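Side-chain contacts in chaperonin-like RBCX protein 1, chloroplastic (Arabidopsis thaliana, PDB 4GR2), which acts as a homodimeric chaperone in the assembly of Rubisco, the carbon dioxide-fixing enzyme of the chloroplast: residues A63-M66 with R71-N74; Q34-S37 with A42-E45. The protein carries 2 engineered substitutions. One frame throughout, in Å; residues are numbered along the deposited sequence.

Contact 1: A63-M66 with R71-N74; sequences ATLM and RHMN
His-72 ND1, on a ring whose edge meets Leu-65, is hydrogen-bonded to Ser-69 OG in the turn between the two helices. This bond helps to fix the rotation of the imidazole. Leu-65 CD1 lies near the ring plane, 3.8 Å from His-72 CD2, and the two side chains cross at about a right angle. CG of Leu-65 is anti to its own N (chi1 -178°), which carries the methyls toward His-72. Cutting Leu-65 back to an alanine is likely to leave a gap at the edge of the His-72 ring and against Ala-76 and Ile-79 of helix 70-90. The backbone also packs closely. Leu-65 O sits 3.1 Å from His-72 CB, and Met-66 O is 3.3 Å from Met-73 CB. Met-66 CA and Met-73 CA are 3.6 Å apart. Beside them, Met-66 CB meets Met-73 CG at 3.6 Å. Both thioether ends then lead away from the contact. The chain thus makes a tight turn between two consecutive helices, 58-68 and 70-90. Phe-49 of helix 40-52 packs on Leu-65. The second subunit brings Leu-111 to Met-66 and Tyr-115 to Met-73, both from its helix 93-118.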
ATOM      1  N   ALA B  63     -13.764 -11.372  10.817  1.00 44.96           N
ATOM      2  CA  ALA B  63     -14.376 -11.588  12.129  1.00 50.34           C
ATOM      3  C   ALA B  63     -15.896 -11.574  12.014  1.00 49.09           C
ATOM      4  O   ALA B  63     -16.602 -12.363  12.659  1.00 52.64           O
ATOM      5  CB  ALA B  63     -13.914 -10.534  13.106  1.00 51.84           C
ATOM      6  N   THR B  64     -16.393 -10.683  11.171  1.00 48.58           N
ATOM      7  CA  THR B  64     -17.820 -10.565  10.930  1.00 49.78           C
ATOM      8  C   THR B  64     -18.329 -11.757  10.136  1.00 52.62           C
ATOM      9  O   THR B  64     -19.423 -12.287  10.395  1.00 47.23           O
ATOM     10  CB  THR B  64     -18.129  -9.267  10.170  1.00 49.12           C
ATOM     11  OG1 THR B  64     -17.775  -8.159  11.002  1.00 49.70           O
ATOM     12  CG2 THR B  64     -19.608  -9.176   9.801  1.00 47.62           C
ATOM     13  N   LEU B  65     -17.533 -12.177   9.163  1.00 45.14           N
ATOM     14  CA  LEU B  65     -17.909 -13.305   8.321  1.00 47.46           C
ATOM     15  C   LEU B  65     -18.013 -14.607   9.111  1.00 48.77           C
ATOM     16  O   LEU B  65     -18.860 -15.451   8.841  1.00 43.13           O
ATOM     17  CB  LEU B  65     -16.904 -13.482   7.190  1.00 47.97           C
ATOM     18  CG  LEU B  65     -17.213 -14.612   6.207  1.00 48.48           C
ATOM     19  CD1 LEU B  65     -18.513 -14.342   5.442  1.00 47.17           C
ATOM     20  CD2 LEU B  65     -16.020 -14.846   5.260  1.00 52.25           C
ATOM     21  N   MET B  66     -17.154 -14.806  10.088  1.00 53.22           N
ATOM     22  CA  MET B  66     -17.231 -16.099  10.748  1.00 54.83           C
ATOM     23  C   MET B  66     -18.253 -16.151  11.876  1.00 57.28           C
ATOM     24  O   MET B  66     -18.543 -17.221  12.417  1.00 55.33           O
ATOM     25  CB  MET B  66     -15.871 -16.591  11.190  1.00 57.41           C
ATOM     26  CG  MET B  66     -15.142 -15.675  12.069  1.00 53.46           C
ATOM     27  SD  MET B  66     -13.403 -15.924  11.699  1.00 59.47           S
ATOM     28  CE  MET B  66     -12.698 -15.561  13.283  1.00 47.54           C
ATOM     29  N   ARG B  71     -21.511 -22.064   8.501  1.00 46.23           N
ATOM     30  CA  ARG B  71     -20.940 -22.268   7.168  1.00 53.03           C
ATOM     31  C   ARG B  71     -20.160 -21.039   6.657  1.00 56.70           C
ATOM     32  O   ARG B  71     -19.189 -21.174   5.923  1.00 53.46           O
ATOM     33  CB  ARG B  71     -22.000 -22.733   6.168  1.00 52.39           C
ATOM     34  CG  ARG B  71     -22.868 -21.656   5.615  1.00 51.85           C
ATOM     35  CD  ARG B  71     -24.253 -22.218   5.246  1.00 55.41           C
ATOM     36  NE  ARG B  71     -25.171 -21.126   4.912  1.00 57.62           N
ATOM     37  CZ  ARG B  71     -25.934 -20.492   5.796  1.00 52.46           C
ATOM     38  NH1 ARG B  71     -25.918 -20.862   7.068  1.00 53.03           N
ATOM     39  NH2 ARG B  71     -26.722 -19.497   5.405  1.00 56.22           N
ATOM     40  N   HIS B  72     -20.569 -19.846   7.069  1.00 49.50           N
ATOM     41  CA  HIS B  72     -19.785 -18.659   6.769  1.00 53.37           C
ATOM     42  C   HIS B  72     -18.452 -18.743   7.516  1.00 53.93           C
ATOM     43  O   HIS B  72     -17.413 -18.316   7.010  1.00 47.19           O
ATOM     44  CB  HIS B  72     -20.546 -17.404   7.188  1.00 46.92           C
ATOM     45  CG  HIS B  72     -21.698 -17.071   6.291  1.00 52.47           C
ATOM     46  ND1 HIS B  72     -22.972 -17.556   6.498  1.00 53.32           N
ATOM     47  CD2 HIS B  72     -21.766 -16.300   5.180  1.00 53.97           C
ATOM     48  CE1 HIS B  72     -23.773 -17.105   5.549  1.00 50.98           C
ATOM     49  NE2 HIS B  72     -23.067 -16.333   4.740  1.00 61.60           N
ATOM     50  N   MET B  73     -18.491 -19.313   8.718  1.00 47.21           N
ATOM     51  CA  MET B  73     -17.291 -19.491   9.523  1.00 52.66           C
ATOM     52  C   MET B  73     -16.318 -20.397   8.791  1.00 55.21           C
ATOM     53  O   MET B  73     -15.111 -20.141   8.765  1.00 50.36           O
ATOM     54  CB  MET B  73     -17.626 -20.046  10.901  1.00 51.53           C
ATOM     55  CG  MET B  73     -16.450 -20.039  11.862  1.00 57.43           C
ATOM     56  SD  MET B  73     -15.524 -21.555  11.705  1.00 74.90           S
ATOM     57  CE  MET B  73     -14.453 -21.459  13.138  1.00 75.33           C
ATOM     58  N   ASN B  74     -16.851 -21.437   8.167  1.00 52.30           N
ATOM     59  CA  ASN B  74     -16.015 -22.307   7.350  1.00 56.00           C
ATOM     60  C   ASN B  74     -15.457 -21.580   6.120  1.00 56.59           C
ATOM     61  O   ASN B  74     -14.363 -21.902   5.638  1.00 52.30           O
ATOM     62  CB  ASN B  74     -16.769 -23.581   6.946  1.00 61.19           C
ATOM     63  CG  ASN B  74     -17.019 -24.543   8.137  1.00 62.35           C
ATOM     64  OD1 ASN B  74     -16.153 -24.747   8.997  1.00 60.14           O
ATOM     65  ND2 ASN B  74     -18.213 -25.130   8.173  1.00 57.83           N
TER

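Contact 2: Q34-S37 with A42-E45; sequences QLES and AYME
The backbones come closest at Leu-35 and Tyr-43, whose CA atoms are 5.2 Å apart. Leu-35 belongs to the last part of helix 11-35, while Tyr-43 is in the first turn of helix 40-52. A short loop connects these two consecutive helices of the all-helical RbcX fold. Asn-39, in that loop, hydrogen-bonds through OD1 to Ala-42 N and so ties the loop to the start of the second helix. Leu-35 points its side chain toward that helix. Its CB meets Tyr-43 CB at 3.8 Å. Further out, Leu-35 CD2 rests on the backbone carbonyl of Ala-42, 3.6 Å from Ala-42 O. The same methyl reaches the Ala-42 side chain, with CD2 to CB at 4.1 Å. The two side-chain contacts are apolar; with the methyl on the carbonyl they join the end of one helix to the start of the next at the surface. The Tyr-43 ring stands beside them. Its CG is anti to the backbone N (chi1 165°), which turns one face of the ring to Glu-36. Tyr-43 OH is hydrogen-bonded to Arg-47 NE, one turn further along the same helix, and this bond helps to hold the far end of the ring. The extended chain of Glu-36 runs over one ring face, using its methylenes rather than its carboxylate. CB is 4.2 Å from Tyr-43 CD1. The next carbon makes a CH-pi contact: Glu-36 CG lies 4.1 Å above the centroid of the Tyr-43 ring, only 1° off the ring normal.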
ATOM      1  N   GLN B  34     -13.034 -19.949  -7.078  1.00 71.39           N
ATOM      2  CA  GLN B  34     -13.116 -21.390  -6.853  1.00 70.35           C
ATOM      3  C   GLN B  34     -14.537 -21.858  -6.584  1.00 79.53           C
ATOM      4  O   GLN B  34     -14.890 -23.003  -6.875  1.00 83.07           O
ATOM      5  CB  GLN B  34     -12.244 -21.785  -5.666  1.00 65.10           C
ATOM      6  CG  GLN B  34     -10.762 -21.732  -5.929  1.00 55.51           C
ATOM      7  CD  GLN B  34      -9.972 -21.975  -4.670  1.00 63.83           C
ATOM      8  OE1 GLN B  34     -10.505 -22.474  -3.673  1.00 69.47           O
ATOM      9  NE2 GLN B  34      -8.698 -21.618  -4.694  1.00 67.31           N
ATOM     10  N   LEU B  35     -15.342 -20.967  -6.013  1.00 78.53           N
ATOM     11  CA  LEU B  35     -16.718 -21.276  -5.654  1.00 76.21           C
ATOM     12  C   LEU B  35     -17.660 -21.274  -6.855  1.00 82.17           C
ATOM     13  O   LEU B  35     -18.668 -21.982  -6.849  1.00 84.72           O
ATOM     14  CB  LEU B  35     -17.231 -20.265  -4.624  1.00 76.27           C
ATOM     15  CG  LEU B  35     -17.322 -20.686  -3.157  1.00 75.16           C
ATOM     16  CD1 LEU B  35     -15.979 -21.175  -2.648  1.00 76.80           C
ATOM     17  CD2 LEU B  35     -17.830 -19.534  -2.308  1.00 70.20           C
ATOM     18  N   GLU B  36     -17.341 -20.484  -7.878  1.00 82.25           N
ATOM     19  CA  GLU B  36     -18.315 -20.201  -8.933  1.00 86.57           C
ATOM     20  C   GLU B  36     -18.801 -21.417  -9.749  1.00 89.47           C
ATOM     21  O   GLU B  36     -19.851 -21.352 -10.391  1.00 95.06           O
ATOM     22  CB  GLU B  36     -17.848 -19.058  -9.841  1.00 83.48           C
ATOM     23  CG  GLU B  36     -18.994 -18.411 -10.609  1.00 83.55           C
ATOM     24  CD  GLU B  36     -18.560 -17.231 -11.450  1.00 92.99           C
ATOM     25  OE1 GLU B  36     -17.450 -16.703 -11.211  1.00 91.55           O
ATOM     26  OE2 GLU B  36     -19.334 -16.833 -12.349  1.00 91.71           O
ATOM     27  N   SER B  37     -18.063 -22.523  -9.713  1.00 90.79           N
ATOM     28  CA  SER B  37     -18.563 -23.772 -10.304  1.00 95.26           C
ATOM     29  C   SER B  37     -18.255 -25.024  -9.470  1.00 95.24           C
ATOM     30  O   SER B  37     -18.268 -26.146  -9.985  1.00 99.64           O
ATOM     31  CB  SER B  37     -18.082 -23.940 -11.751  1.00 97.21           C
ATOM     32  OG  SER B  37     -18.866 -23.159 -12.641  1.00 91.74           O
ATOM     33  N   ALA B  42     -23.048 -21.467  -2.501  1.00 82.73           N
ATOM     34  CA  ALA B  42     -22.126 -20.781  -1.597  1.00 75.41           C
ATOM     35  C   ALA B  42     -21.496 -19.554  -2.252  1.00 80.38           C
ATOM     36  O   ALA B  42     -21.183 -18.579  -1.564  1.00 80.52           O
ATOM     37  CB  ALA B  42     -21.051 -21.727  -1.096  1.00 73.81           C
ATOM     38  N   TYR B  43     -21.313 -19.595  -3.572  1.00 79.65           N
ATOM     39  CA  TYR B  43     -20.833 -18.415  -4.295  1.00 79.85           C
ATOM     40  C   TYR B  43     -21.837 -17.269  -4.188  1.00 77.19           C
ATOM     41  O   TYR B  43     -21.449 -16.115  -4.007  1.00 74.92           O
ATOM     42  CB  TYR B  43     -20.522 -18.712  -5.771  1.00 75.86           C
ATOM     43  CG  TYR B  43     -20.379 -17.443  -6.590  1.00 79.40           C
ATOM     44  CD1 TYR B  43     -19.194 -16.709  -6.581  1.00 77.79           C
ATOM     45  CD2 TYR B  43     -21.436 -16.964  -7.353  1.00 77.71           C
ATOM     46  CE1 TYR B  43     -19.071 -15.543  -7.317  1.00 80.56           C
ATOM     47  CE2 TYR B  43     -21.319 -15.798  -8.087  1.00 74.91           C
ATOM     48  CZ  TYR B  43     -20.142 -15.095  -8.067  1.00 77.10           C
ATOM     49  OH  TYR B  43     -20.040 -13.941  -8.804  1.00 80.68           O
ATOM     50  N   MET B  44     -23.123 -17.594  -4.308  1.00 78.20           N
ATOM     51  CA  MET B  44     -24.184 -16.598  -4.192  1.00 73.07           C
ATOM     52  C   MET B  44     -24.179 -15.982  -2.795  1.00 73.48           C
ATOM     53  O   MET B  44     -24.241 -14.759  -2.642  1.00 70.30           O
ATOM     54  N   GLU B  45     -24.103 -16.835  -1.777  1.00 72.38           N
ATOM     55  CA  GLU B  45     -24.067 -16.367  -0.397  1.00 69.20           C
ATOM     56  C   GLU B  45     -22.868 -15.460  -0.126  1.00 72.23           C
ATOM     57  O   GLU B  45     -23.003 -14.441   0.556  1.00 69.20           O
ATOM     58  CB  GLU B  45     -24.071 -17.540   0.586  1.00 70.15           C
ATOM     59  CG  GLU B  45     -25.451 -18.139   0.824  1.00 70.50           C
ATOM     60  CD  GLU B  45     -25.473 -19.078   2.013  1.00 66.97           C
ATOM     61  OE1 GLU B  45     -24.396 -19.592   2.385  1.00 70.70           O
ATOM     62  OE2 GLU B  45     -26.564 -19.299   2.579  1.00 66.13           O
TER

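Overall arrangement
Both contacts are corners where one helix turns into the next, and contact 2 comes first along the chain. They share no helix, but helix 40-52 of contact 2 leads to helix 58-68 of contact 1. Contact 1 is mostly buried and the second subunit packs against it. Leucine, methionine and a histidine ring make it up, with close approaches to the backbone. Contact 2 lies at the surface, and no other protein chain of the assembly touches it. There a tyrosine and the methylenes of a glutamate take part beside leucine and alanine. The two corners, with centres about 15 Å apart, are joined by a salt bridge, Arg-71 NH2 to Glu-45 OE2 at 2.8 Å.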